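Local coordinates for dally-like protein (Drosophila melanogaster, PDB 3ODN) that probably acts as a cell-surface heparan sulfate proteoglycan of the glypican family, its core domain being linked to Hedgehog signalling, at residues A[92-95]-A[96-100]. The protein carries 2 engineered substitutions. Numbering follows the deposited sequence.
Sequences LKES and RTQFN
Arg96 N bonds to Leu92 O at 3.2 Å, the first of four i to i+4 backbone hydrogen bonds that join 92-95 to 96-100 within the uninterrupted α-helix 48-106. Thr97 N follows on Lys93 O and Gln98 N on Glu94 O. Phe99 N closes the series on Ser95 O at 2.8 Å, the most bent of the four at the hydrogen (147°). Lys93 O carries a second bond: Thr97 OG1 donates to it over 2.8 Å. With OG1 placed beside the backbone N and anti to the carbonyl carbon (chi1 -44°), the hydroxyl turns back along the helix, and it and the amide reach this oxygen from opposite faces of the peptide plane. The hydroxyl's proton is thereby used within its own helix.

Glu94 and Gln98, one turn apart on the exposed side, cross at a slant. The Glu94 chain is bent at chi2, which brings its carboxylate nearer the Gln98 side chain, yet Glu94 OE2 meets Gln98 OE1 at 3.6 Å, oxygen against oxygen, with the two planes 42° apart; no side-chain hydrogen bond is made between them. Gln98 CB also rests 3.4 Å from Glu94 O.

Ser95, Arg96 and Phe99 face the rest of the fold. Ser95 OG bonds to Val290 O, Arg96 NH2 forms a salt bridge with Glu126, and the Phe99 ring stacks on Phe103 and meets Phe122 edge-to-face. The arrangement is that of an amphipathic helix with a threonine hydroxyl bonded back to the i-4 carbonyl: here the long helix 48-106 packs against helices 115-131 and 293-306 in the elongated, all-helical glypican core.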
ATOM      1  N   LEU A  92      -3.315  14.320  10.544  1.00 51.32           N
ATOM      2  CA  LEU A  92      -4.229  13.889  11.588  1.00 50.02           C
ATOM      3  C   LEU A  92      -4.009  14.691  12.879  1.00 55.95           C
ATOM      4  O   LEU A  92      -4.977  14.956  13.575  1.00 54.47           O
ATOM      5  CB  LEU A  92      -4.165  12.358  11.799  1.00 48.46           C
ATOM      6  CG  LEU A  92      -5.217  11.650  12.718  1.00 51.17           C
ATOM      7  CD1 LEU A  92      -6.668  11.915  12.278  1.00 49.28           C
ATOM      8  CD2 LEU A  92      -4.976  10.156  12.746  1.00 51.89           C
ATOM      9  N   LYS A  93      -2.760  15.155  13.147  1.00 54.81           N
ATOM     10  CA  LYS A  93      -2.473  15.974  14.317  1.00 56.28           C
ATOM     11  C   LYS A  93      -2.912  17.416  14.067  1.00 61.31           C
ATOM     12  O   LYS A  93      -3.348  18.088  14.999  1.00 61.02           O
ATOM     13  CB  LYS A  93      -1.000  15.884  14.736  1.00 62.19           C
ATOM     14  CG  LYS A  93      -0.783  16.300  16.210  1.00 87.90           C
ATOM     15  CD  LYS A  93       0.596  15.937  16.793  1.00101.12           C
ATOM     16  CE  LYS A  93       0.613  14.614  17.535  1.00108.40           C
ATOM     17  NZ  LYS A  93       0.857  13.460  16.620  1.00111.73           N
ATOM     18  N   GLU A  94      -2.828  17.874  12.796  1.00 59.32           N
ATOM     19  CA  GLU A  94      -3.269  19.197  12.337  1.00 61.11           C
ATOM     20  C   GLU A  94      -4.796  19.294  12.513  1.00 62.22           C
ATOM     21  O   GLU A  94      -5.277  20.277  13.052  1.00 66.06           O
ATOM     22  CB  GLU A  94      -2.871  19.409  10.858  1.00 63.81           C
ATOM     23  CG  GLU A  94      -2.309  20.792  10.553  1.00 84.41           C
ATOM     24  CD  GLU A  94      -3.288  21.932  10.312  1.00105.64           C
ATOM     25  OE1 GLU A  94      -2.979  23.075  10.727  1.00 72.11           O
ATOM     26  OE2 GLU A  94      -4.327  21.700   9.649  1.00104.43           O
ATOM     27  N   SER A  95      -5.531  18.259  12.096  1.00 54.01           N
ATOM     28  CA  SER A  95      -6.982  18.119  12.201  1.00 52.61           C
ATOM     29  C   SER A  95      -7.436  18.139  13.669  1.00 57.50           C
ATOM     30  O   SER A  95      -8.384  18.848  13.984  1.00 60.69           O
ATOM     31  CB  SER A  95      -7.433  16.827  11.522  1.00 52.65           C
ATOM     32  OG  SER A  95      -8.814  16.532  11.675  1.00 58.72           O
ATOM     33  N   ARG A  96      -6.745  17.408  14.562  1.00 51.04           N
ATOM     34  CA  ARG A  96      -7.062  17.385  15.979  1.00 51.62           C
ATOM     35  C   ARG A  96      -6.979  18.795  16.590  1.00 61.72           C
ATOM     36  O   ARG A  96      -7.930  19.212  17.266  1.00 64.15           O
ATOM     37  CB  ARG A  96      -6.135  16.409  16.731  1.00 51.02           C
ATOM     38  CG  ARG A  96      -6.481  16.233  18.215  1.00 55.43           C
ATOM     39  CD  ARG A  96      -5.303  15.677  18.993  1.00 68.26           C
ATOM     40  NE  ARG A  96      -5.392  14.235  19.235  1.00 75.68           N
ATOM     41  CZ  ARG A  96      -5.900  13.689  20.338  1.00 92.30           C
ATOM     42  NH1 ARG A  96      -6.397  14.458  21.303  1.00 79.08           N
ATOM     43  NH2 ARG A  96      -5.925  12.373  20.481  1.00 76.96           N
ATOM     44  N   THR A  97      -5.850  19.516  16.354  1.00 58.36           N
ATOM     45  CA  THR A  97      -5.586  20.865  16.862  1.00 60.97           C
ATOM     46  C   THR A  97      -6.622  21.870  16.354  1.00 65.57           C
ATOM     47  O   THR A  97      -7.122  22.655  17.134  1.00 66.11           O
ATOM     48  CB  THR A  97      -4.144  21.299  16.508  1.00 71.75           C
ATOM     49  OG1 THR A  97      -3.251  20.217  16.768  1.00 68.78           O
ATOM     50  CG2 THR A  97      -3.699  22.558  17.270  1.00 70.29           C
ATOM     51  N   GLN A  98      -6.912  21.852  15.045  1.00 63.64           N
ATOM     52  CA  GLN A  98      -7.888  22.708  14.369  1.00 64.57           C
ATOM     53  C   GLN A  98      -9.302  22.397  14.841  1.00 66.75           C
ATOM     54  O   GLN A  98     -10.110  23.314  14.927  1.00 69.17           O
ATOM     55  CB  GLN A  98      -7.803  22.519  12.842  1.00 65.48           C
ATOM     56  CG  GLN A  98      -6.753  23.395  12.172  1.00 93.08           C
ATOM     57  CD  GLN A  98      -7.243  23.922  10.844  1.00122.36           C
ATOM     58  OE1 GLN A  98      -7.558  23.167   9.914  1.00119.81           O
ATOM     59  NE2 GLN A  98      -7.319  25.237  10.728  1.00118.21           N
ATOM     60  N   PHE A  99      -9.613  21.102  15.105  1.00 59.36           N
ATOM     61  CA  PHE A  99     -10.918  20.671  15.594  1.00 56.09           C
ATOM     62  C   PHE A  99     -11.144  21.273  16.977  1.00 60.49           C
ATOM     63  O   PHE A  99     -12.217  21.813  17.235  1.00 60.19           O
ATOM     64  CB  PHE A  99     -11.014  19.126  15.667  1.00 53.76           C
ATOM     65  CG  PHE A  99     -12.406  18.606  15.981  1.00 52.40           C
ATOM     66  CD1 PHE A  99     -13.185  18.025  14.990  1.00 53.92           C
ATOM     67  CD2 PHE A  99     -12.933  18.709  17.263  1.00 52.49           C
ATOM     68  CE1 PHE A  99     -14.472  17.578  15.268  1.00 53.91           C
ATOM     69  CE2 PHE A  99     -14.224  18.285  17.536  1.00 55.20           C
ATOM     70  CZ  PHE A  99     -14.989  17.727  16.536  1.00 53.58           C
ATOM     71  N   ASN A 100     -10.135  21.149  17.864  1.00 58.16           N
ATOM     72  CA  ASN A 100     -10.186  21.632  19.233  1.00 59.71           C
ATOM     73  C   ASN A 100     -10.312  23.160  19.301  1.00 67.54           C
ATOM     74  O   ASN A 100     -11.173  23.682  20.020  1.00 67.72           O
ATOM     75  CB  ASN A 100      -8.996  21.113  20.048  1.00 60.37           C
ATOM     76  CG  ASN A 100      -9.011  21.602  21.484  1.00 85.70           C
ATOM     77  OD1 ASN A 100      -8.467  22.654  21.799  1.00 76.37           O
ATOM     78  ND2 ASN A 100      -9.692  20.889  22.373  1.00 80.36           N
TER